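Local atomic coordinates of periplasmic binding protein component of an ABC type zinc uptake transporter (Synechocystis sp., PDB entry 1PQ4), a protein that binds zinc and, as the periplasmic solute-binding component of an ABC-type uptake transporter, probably delivers the ion to its membrane partner. Residues M3-S8 against D22-S27; N178-Q183 against N276-A281; P198-F203 against L266-A271. All blocks are in the same frame, centred on the assembly; numbering follows the deposited sequence.

Interaction 1 of 3, residues M3-S8 against D22-S27; sequences MDITVS and DLVRVS
Met-3 opens the pairing of two neighbouring parallel strands by using both of its backbone polar groups on residues 22-27: its N donates to Leu-23 O at 2.9 Å, and its O accepts from the amide of Arg-25. Ile-5 repeats the scheme one step on, its N bonding to Arg-25 O and its O receiving Ser-27 N at 2.9 Å. Val-7 N then closes the series on Ser-27 O. Met-3 and Ile-5 thus use both N and O on 22-27 and Val-7 its N, whereas Asp-4 and Thr-6 turn theirs to the other neighbour, bonding with Glu-53 and with Ala-54 and Val-56. This is the classical beta-alpha-beta crossover, strand 3-7, helix 10-20, strand 24-28, at one margin of a four-stranded parallel sheet.

On the face carrying Ile-5 and Val-24, CD1 of Ile-5 presses on CG1 of Val-24 at 3.3 Å, closer than carbon atoms usually come. The extended end of the isoleucine, with CD1 anti to CA (chi2 173°), carries it there. Val-7 CG2 meets Val-26 CG1 further along, and helix 10-20 packs over both through Leu-16. On the opposite face Asp-4 and Arg-25 run side by side. OD1 lies 3.5 Å from NH1, a weak hydrogen bond within a salt bridge, with the carboxylate and guanidinium planes 56° apart. With five backbone bonds beside one long ionic pair, cohesion here probably rests mainly on main-chain pairing and apolar packing, the charges adding a modest increment.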
loop_
_atom_site.group_PDB
_atom_site.type_symbol
_atom_site.label_atom_id
_atom_site.label_comp_id
_atom_site.label_asym_id
_atom_site.label_seq_id
_atom_site.Cartn_x
_atom_site.Cartn_y
_atom_site.Cartn_z
ATOM N N MET A 3 0.994 19.609 14.524
ATOM C CA MET A 3 0.392 19.938 13.252
ATOM C C MET A 3 -0.661 18.857 12.911
ATOM O O MET A 3 -0.383 17.670 13.002
ATOM C CB MET A 3 1.484 19.915 12.202
ATOM C CG MET A 3 1.191 20.341 10.808
ATOM S SD MET A 3 2.777 21.103 10.177
ATOM C CE MET A 3 2.844 22.464 11.271
ATOM N N ASP A 4 -1.860 19.277 12.527
ATOM C CA ASP A 4 -2.911 18.345 12.100
ATOM C C ASP A 4 -2.678 18.012 10.645
ATOM O O ASP A 4 -2.682 18.898 9.790
ATOM C CB ASP A 4 -4.285 18.980 12.227
ATOM C CG ASP A 4 -4.771 18.974 13.653
ATOM O OD1 ASP A 4 -4.835 17.872 14.216
ATOM O OD2 ASP A 4 -5.063 20.043 14.207
ATOM N N ILE A 5 -2.528 16.720 10.374
ATOM C CA ILE A 5 -2.244 16.228 9.030
ATOM C C ILE A 5 -3.174 15.083 8.751
ATOM O O ILE A 5 -3.407 14.233 9.613
ATOM C CB ILE A 5 -0.766 15.700 8.946
ATOM C CG1 ILE A 5 0.186 16.856 9.274
ATOM C CG2 ILE A 5 -0.434 15.116 7.535
ATOM C CD1 ILE A 5 1.661 16.480 9.399
ATOM N N THR A 6 -3.708 15.064 7.546
ATOM C CA THR A 6 -4.584 13.999 7.141
ATOM C C THR A 6 -3.883 13.232 6.055
ATOM O O THR A 6 -3.183 13.799 5.155
ATOM C CB THR A 6 -5.944 14.568 6.626
ATOM O OG1 THR A 6 -6.632 15.207 7.712
ATOM C CG2 THR A 6 -6.826 13.444 6.129
ATOM N N VAL A 7 -4.023 11.914 6.117
ATOM C CA VAL A 7 -3.437 11.104 5.065
ATOM C C VAL A 7 -4.551 10.248 4.456
ATOM O O VAL A 7 -5.619 10.102 5.050
ATOM C CB VAL A 7 -2.321 10.177 5.593
ATOM C CG1 VAL A 7 -1.229 11.032 6.285
ATOM C CG2 VAL A 7 -2.931 9.155 6.570
ATOM N N SER A 8 -4.291 9.688 3.288
ATOM C CA SER A 8 -5.299 8.875 2.616
ATOM C C SER A 8 -5.539 7.500 3.220
ATOM O O SER A 8 -6.673 7.138 3.478
ATOM C CB SER A 8 -4.931 8.697 1.143
ATOM O OG SER A 8 -5.074 9.922 0.436
ATOM N N ASP A 22 5.560 13.142 17.885
ATOM C CA ASP A 22 4.644 14.027 18.600
ATOM C C ASP A 22 4.412 15.378 17.954
ATOM O O ASP A 22 3.556 16.140 18.407
ATOM C CB ASP A 22 5.145 14.279 20.029
ATOM C CG ASP A 22 5.078 13.061 20.882
ATOM O OD1 ASP A 22 4.287 12.146 20.547
ATOM O OD2 ASP A 22 5.816 13.026 21.898
ATOM N N LEU A 23 5.186 15.715 16.928
ATOM C CA LEU A 23 4.990 16.996 16.248
ATOM C C LEU A 23 3.791 17.015 15.302
ATOM O O LEU A 23 3.449 18.063 14.780
ATOM C CB LEU A 23 6.235 17.350 15.435
ATOM C CG LEU A 23 7.458 17.403 16.369
ATOM C CD1 LEU A 23 8.728 17.546 15.552
ATOM C CD2 LEU A 23 7.283 18.611 17.312
ATOM N N VAL A 24 3.205 15.851 15.033
ATOM C CA VAL A 24 2.054 15.785 14.135
ATOM C C VAL A 24 0.932 14.962 14.810
ATOM O O VAL A 24 1.168 14.172 15.712
ATOM C CB VAL A 24 2.408 15.105 12.750
ATOM C CG1 VAL A 24 3.543 15.930 11.997
ATOM C CG2 VAL A 24 2.883 13.671 12.942
ATOM N N ARG A 25 -0.291 15.187 14.365
ATOM C CA ARG A 25 -1.446 14.465 14.884
ATOM C C ARG A 25 -2.108 14.025 13.588
ATOM O O ARG A 25 -2.511 14.849 12.760
ATOM C CB ARG A 25 -2.342 15.407 15.658
ATOM C CG ARG A 25 -3.657 14.802 16.094
ATOM C CD ARG A 25 -4.375 15.890 16.890
ATOM N NE ARG A 25 -3.507 16.340 17.965
ATOM C CZ ARG A 25 -3.131 17.600 18.169
ATOM N NH1 ARG A 25 -3.538 18.583 17.366
ATOM N NH2 ARG A 25 -2.348 17.858 19.199
ATOM N N VAL A 26 -2.164 12.723 13.396
ATOM C CA VAL A 26 -2.628 12.163 12.137
ATOM C C VAL A 26 -4.053 11.695 12.088
ATOM O O VAL A 26 -4.504 10.964 12.988
ATOM C CB VAL A 26 -1.750 10.948 11.759
ATOM C CG1 VAL A 26 -2.221 10.363 10.416
ATOM C CG2 VAL A 26 -0.281 11.348 11.710
ATOM N N SER A 27 -4.739 12.079 11.015
ATOM C CA SER A 27 -6.120 11.624 10.767
ATOM C C SER A 27 -6.022 10.804 9.472
ATOM O O SER A 27 -5.129 11.047 8.657
ATOM C CB SER A 27 -7.084 12.797 10.559
ATOM O OG SER A 27 -7.374 13.447 11.796
#

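Interaction 2 of 3, residues N178-Q183 against N276-A281; sequences NQELGQ and NLKAVA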
loop_
_atom_site.group_PDB
_atom_site.type_symbol
_atom_site.label_atom_id
_atom_site.label_comp_id
_atom_site.label_asym_id
_atom_site.label_seq_id
_atom_site.Cartn_x
_atom_site.Cartn_y
_atom_site.Cartn_z
ATOM N N ASN A 178 14.240 -3.984 4.368
ATOM C CA ASN A 178 14.472 -4.463 3.018
ATOM C C ASN A 178 15.385 -5.696 2.966
ATOM O O ASN A 178 15.140 -6.653 2.198
ATOM C CB ASN A 178 15.077 -3.321 2.170
ATOM C CG ASN A 178 15.385 -3.749 0.744
ATOM O OD1 ASN A 178 14.529 -4.285 0.040
ATOM N ND2 ASN A 178 16.612 -3.494 0.307
ATOM N N GLN A 179 16.476 -5.656 3.728
ATOM C CA GLN A 179 17.402 -6.800 3.783
ATOM C C GLN A 179 16.674 -8.031 4.381
ATOM O O GLN A 179 16.837 -9.172 3.915
ATOM C CB GLN A 179 18.616 -6.470 4.708
ATOM C CG GLN A 179 19.983 -6.490 4.016
ATOM C CD GLN A 179 21.078 -7.155 4.888
ATOM O OE1 GLN A 179 21.135 -6.949 6.114
ATOM N NE2 GLN A 179 21.953 -7.947 4.249
ATOM N N GLU A 180 15.906 -7.786 5.434
ATOM C CA GLU A 180 15.185 -8.858 6.116
ATOM C C GLU A 180 14.182 -9.517 5.161
ATOM O O GLU A 180 14.111 -10.742 5.077
ATOM C CB GLU A 180 14.469 -8.265 7.324
ATOM C CG GLU A 180 14.075 -9.230 8.390
ATOM C CD GLU A 180 13.513 -8.512 9.607
ATOM O OE1 GLU A 180 14.009 -7.402 9.914
ATOM O OE2 GLU A 180 12.595 -9.056 10.262
ATOM N N LEU A 181 13.405 -8.718 4.432
ATOM C CA LEU A 181 12.430 -9.298 3.490
ATOM C C LEU A 181 13.139 -10.055 2.378
ATOM O O LEU A 181 12.692 -11.125 1.960
ATOM C CB LEU A 181 11.527 -8.202 2.887
ATOM C CG LEU A 181 10.701 -7.426 3.919
ATOM C CD1 LEU A 181 9.820 -6.360 3.199
ATOM C CD2 LEU A 181 9.817 -8.380 4.702
ATOM N N GLY A 182 14.263 -9.515 1.908
ATOM C CA GLY A 182 15.016 -10.182 0.860
ATOM C C GLY A 182 15.552 -11.535 1.334
ATOM O O GLY A 182 15.596 -12.496 0.560
ATOM N N GLN A 183 15.949 -11.629 2.605
ATOM C CA GLN A 183 16.468 -12.889 3.136
ATOM C C GLN A 183 15.340 -13.949 3.183
ATOM O O GLN A 183 15.535 -15.114 2.854
ATOM C CB GLN A 183 17.044 -12.685 4.538
ATOM C CG GLN A 183 18.341 -11.885 4.518
ATOM C CD GLN A 183 19.013 -11.776 5.876
ATOM O OE1 GLN A 183 18.403 -11.339 6.860
ATOM N NE2 GLN A 183 20.291 -12.163 5.933
ATOM N N ASN A 276 3.473 -5.982 9.294
ATOM C CA ASN A 276 2.590 -6.602 8.273
ATOM C C ASN A 276 3.387 -7.064 7.064
ATOM O O ASN A 276 3.178 -8.171 6.551
ATOM C CB ASN A 276 1.539 -5.585 7.801
ATOM C CG ASN A 276 0.550 -6.187 6.784
ATOM O OD1 ASN A 276 0.453 -5.747 5.628
ATOM N ND2 ASN A 276 -0.167 -7.204 7.212
ATOM N N LEU A 277 4.332 -6.238 6.589
ATOM C CA LEU A 277 5.108 -6.639 5.418
ATOM C C LEU A 277 5.930 -7.907 5.705
ATOM O O LEU A 277 6.112 -8.730 4.824
ATOM C CB LEU A 277 6.061 -5.542 4.982
ATOM C CG LEU A 277 5.477 -4.573 3.978
ATOM C CD1 LEU A 277 6.692 -3.672 3.466
ATOM C CD2 LEU A 277 4.826 -5.353 2.829
ATOM N N LYS A 278 6.452 -8.032 6.919
ATOM C CA LYS A 278 7.214 -9.236 7.240
ATOM C C LYS A 278 6.269 -10.433 7.286
ATOM O O LYS A 278 6.614 -11.510 6.815
ATOM C CB LYS A 278 7.918 -9.111 8.594
ATOM C CG LYS A 278 8.968 -8.050 8.607
ATOM C CD LYS A 278 9.699 -8.025 9.947
ATOM C CE LYS A 278 9.985 -6.597 10.395
ATOM N NZ LYS A 278 11.044 -6.642 11.430
ATOM N N ALA A 279 5.071 -10.248 7.829
ATOM C CA ALA A 279 4.113 -11.369 7.847
ATOM C C ALA A 279 3.768 -11.763 6.416
ATOM O O ALA A 279 3.629 -12.959 6.103
ATOM C CB ALA A 279 2.832 -10.979 8.623
ATOM N N VAL A 280 3.615 -10.763 5.528
ATOM C CA VAL A 280 3.292 -11.052 4.130
ATOM C C VAL A 280 4.360 -11.894 3.471
ATOM O O VAL A 280 4.072 -12.904 2.773
ATOM C CB VAL A 280 3.069 -9.736 3.278
ATOM C CG1 VAL A 280 2.976 -10.070 1.787
ATOM C CG2 VAL A 280 1.740 -9.082 3.725
ATOM N N ALA A 281 5.600 -11.503 3.703
ATOM C CA ALA A 281 6.718 -12.222 3.114
ATOM C C ALA A 281 6.760 -13.684 3.653
ATOM O O ALA A 281 6.973 -14.640 2.901
ATOM C CB ALA A 281 8.046 -11.480 3.457
#
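Glu-180 and Leu-181 reach from helix 160-185 to Lys-278, Leu-277 and Ala-281 of helix 273-288, a nearly parallel helix pair whose local axes come within 9.9 Å at 14°. The centre of the contact is apolar. CD2 of Leu-181 rests against the neighbouring backbone, 3.7 Å from Lys-278 CA and equally near Leu-277 O, and also touches the methyl of Ala-281. Its other branch, CD1, meets CD1 of Leu-277 at 4.1 Å, the two side chains crossing at about a right angle.

Outside this apolar seam the lysine chain passes obliquely across the glutamate, forming a salt bridge to which the second oxygen, OE1, adds only a weak hydrogen bond. Glu-180 attains this position with CG anti to its own amide nitrogen (chi1 -160°) and an extended chain beyond.

In the next shell, Pro-138 touches both Leu-181 and Leu-277, and Trp-200 lies against Leu-277. The contact joins helix 160-185 to the C-terminal helix, with the side chain of Leu-277 about 13 Å from the zinc ion. At the polar margin, Lys-278 NZ meets Glu-180 OE2 on its syn side at 3.1 Å, 29° out of the carboxylate plane.

Interaction 3 of 3, residues P198-F203 against L266-A271; sequences PSWAYF and LDPLAA
The indole of Trp-200 lies between Ser-199 and Leu-266, which occupy its opposite faces. On one, the hydroxyl OG of Ser-199 stands 3.2 Å above the ring plane, displaced toward the rim; on the other, CD1 of Leu-266 makes an off-centre CH-pi contact, 4.3 Å from the centroid of the five-membered ring. At the edge, near the plane, the carbonyl oxygen of Asp-267 faces CH2. Leu-266 CB and Pro-268 CA approach obliquely, the former 3.7 Å from CZ2 of the indole. A chi1 of -50° sets CG of Trp-200 opposite its carbonyl carbon, and a chi2 of 90° swings the six-membered ring toward 266-268.

The tryptophan occupies the N-cap position of helix 201-206, while its partners belong to the loop that leaves strand 262-266 for helix 273-288. That loop contains a type I beta turn from Asp-267 to Ala-270, and Asp-267 begins an Asx turn within it: OD1 receives Leu-269 N at 2.9 Å, approached 46° out of the carboxylate plane. Two connections of the C-terminal half are packed together close to the zinc, which is held by His-37, His-133 and His-197.

Ser-199 meets the same proline, its OG 3.5 Å from Pro-268 CB. The serine side chain lies about 4 Å from the zinc ion and touches His-133. Glu-244 OE2 accepts a hydrogen bond from Trp-200 NE1 and shares a weak one with Ser-199 OG. On the turn itself, Pro-268 O is hydrogen-bonded to NE1 of Trp-135.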
loop_
_atom_site.group_PDB
_atom_site.type_symbol
_atom_site.label_atom_id
_atom_site.label_comp_id
_atom_site.label_asym_id
_atom_site.label_seq_id
_atom_site.Cartn_x
_atom_site.Cartn_y
_atom_site.Cartn_z
ATOM N N PRO A 198 -4.525 -7.044 -7.217
ATOM C CA PRO A 198 -3.107 -6.805 -7.464
ATOM C C PRO A 198 -2.558 -5.564 -6.816
ATOM O O PRO A 198 -2.352 -4.540 -7.450
ATOM C CB PRO A 198 -3.020 -6.785 -9.002
ATOM C CG PRO A 198 -4.308 -6.106 -9.390
ATOM C CD PRO A 198 -5.344 -6.680 -8.393
ATOM N N SER A 199 -2.329 -5.618 -5.533
ATOM C CA SER A 199 -1.737 -4.437 -4.944
ATOM C C SER A 199 -0.255 -4.656 -4.691
ATOM O O SER A 199 0.404 -3.804 -4.085
ATOM C CB SER A 199 -2.444 -4.135 -3.631
ATOM O OG SER A 199 -2.577 -5.300 -2.900
ATOM N N TRP A 200 0.289 -5.781 -5.155
ATOM C CA TRP A 200 1.674 -6.099 -4.799
ATOM C C TRP A 200 2.699 -6.041 -5.936
ATOM O O TRP A 200 3.764 -6.662 -5.826
ATOM C CB TRP A 200 1.731 -7.513 -4.145
ATOM C CG TRP A 200 0.731 -7.698 -3.024
ATOM C CD1 TRP A 200 -0.561 -8.167 -3.124
ATOM C CD2 TRP A 200 0.910 -7.299 -1.667
ATOM N NE1 TRP A 200 -1.197 -8.071 -1.902
ATOM C CE2 TRP A 200 -0.314 -7.536 -0.991
ATOM C CE3 TRP A 200 1.989 -6.758 -0.950
ATOM C CZ2 TRP A 200 -0.487 -7.244 0.360
ATOM C CZ3 TRP A 200 1.818 -6.471 0.402
ATOM C CH2 TRP A 200 0.581 -6.712 1.043
ATOM N N ALA A 201 2.414 -5.299 -7.012
ATOM C CA ALA A 201 3.372 -5.285 -8.134
ATOM C C ALA A 201 4.743 -4.683 -7.747
ATOM O O ALA A 201 5.774 -5.151 -8.184
ATOM C CB ALA A 201 2.761 -4.496 -9.331
ATOM N N TYR A 202 4.766 -3.627 -6.935
ATOM C CA TYR A 202 6.057 -3.034 -6.582
ATOM C C TYR A 202 6.814 -3.946 -5.635
ATOM O O TYR A 202 8.013 -4.167 -5.760
ATOM C CB TYR A 202 5.830 -1.656 -5.947
ATOM C CG TYR A 202 5.286 -0.686 -6.997
ATOM C CD1 TYR A 202 6.179 -0.016 -7.886
ATOM C CD2 TYR A 202 3.928 -0.428 -7.095
ATOM C CE1 TYR A 202 5.722 0.880 -8.828
ATOM C CE2 TYR A 202 3.433 0.512 -8.047
ATOM C CZ TYR A 202 4.355 1.162 -8.908
ATOM O OH TYR A 202 3.904 2.154 -9.776
ATOM N N PHE A 203 6.074 -4.487 -4.673
ATOM C CA PHE A 203 6.663 -5.409 -3.689
ATOM C C PHE A 203 7.242 -6.570 -4.473
ATOM O O PHE A 203 8.378 -7.005 -4.263
ATOM C CB PHE A 203 5.520 -5.871 -2.722
ATOM C CG PHE A 203 5.936 -6.945 -1.768
ATOM C CD1 PHE A 203 6.546 -6.620 -0.572
ATOM C CD2 PHE A 203 5.700 -8.285 -2.072
ATOM C CE1 PHE A 203 6.932 -7.639 0.340
ATOM C CE2 PHE A 203 6.072 -9.296 -1.177
ATOM C CZ PHE A 203 6.689 -8.964 0.022
ATOM N N LEU A 266 -4.029 -11.291 2.914
ATOM C CA LEU A 266 -2.884 -10.363 2.908
ATOM C C LEU A 266 -3.619 -9.034 3.098
ATOM O O LEU A 266 -4.747 -8.861 2.593
ATOM C CB LEU A 266 -2.129 -10.385 1.575
ATOM C CG LEU A 266 -1.448 -11.687 1.196
ATOM C CD1 LEU A 266 -0.628 -11.497 -0.102
ATOM C CD2 LEU A 266 -0.527 -12.135 2.332
ATOM N N ASP A 267 -3.063 -8.125 3.872
ATOM C CA ASP A 267 -3.748 -6.856 4.095
ATOM C C ASP A 267 -2.874 -5.723 3.534
ATOM O O ASP A 267 -1.898 -5.312 4.170
ATOM C CB ASP A 267 -3.935 -6.607 5.582
ATOM C CG ASP A 267 -4.780 -5.398 5.844
ATOM O OD1 ASP A 267 -5.075 -4.637 4.869
ATOM O OD2 ASP A 267 -5.142 -5.199 7.028
ATOM N N PRO A 268 -3.190 -5.237 2.342
ATOM C CA PRO A 268 -2.355 -4.138 1.805
ATOM C C PRO A 268 -2.521 -2.812 2.572
ATOM O O PRO A 268 -1.696 -1.905 2.421
ATOM C CB PRO A 268 -2.815 -4.040 0.349
ATOM C CG PRO A 268 -4.286 -4.373 0.454
ATOM C CD PRO A 268 -4.261 -5.615 1.402
ATOM N N LEU A 269 -3.559 -2.701 3.420
ATOM C CA LEU A 269 -3.822 -1.452 4.145
ATOM C C LEU A 269 -3.541 -1.496 5.637
ATOM O O LEU A 269 -3.984 -0.616 6.385
ATOM C CB LEU A 269 -5.290 -0.966 3.966
ATOM C CG LEU A 269 -5.763 -0.766 2.524
ATOM C CD1 LEU A 269 -7.185 -0.112 2.527
ATOM C CD2 LEU A 269 -4.769 0.152 1.792
ATOM N N ALA A 270 -2.797 -2.496 6.076
ATOM C CA ALA A 270 -2.458 -2.600 7.503
ATOM C C ALA A 270 -1.715 -1.349 7.997
ATOM O O ALA A 270 -0.791 -0.880 7.326
ATOM C CB ALA A 270 -1.570 -3.845 7.741
ATOM N N ALA A 271 -2.085 -0.842 9.174
ATOM C CA ALA A 271 -1.428 0.332 9.732
ATOM C C ALA A 271 -0.088 -0.056 10.373
ATOM O O ALA A 271 0.808 0.764 10.459
ATOM C CB ALA A 271 -2.327 1.018 10.779
#

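Overall arrangement
From the N terminus, interaction 1 closes first, joining strands 3-7 and 24-28 across a short loop that is almost wholly helix 10-20. It is complete before the other two begin, and its centre lies about 27 Å from that of interaction 2 and about 23 Å from that of interaction 3. Interaction 2 opens on helix 160-185 and closes only at the C-terminal helix 273-288. Interaction 3 is nested inside that loop, tying the start of helix 201-206 to the turn before helix 273-288. These two touch: Val-280 CG2 meets Trp-200 CH2 at 3.8 Å, so the helix pair and the connections beside the zinc pack as neighbours, while interaction 1 belongs to the separate four-stranded sheet.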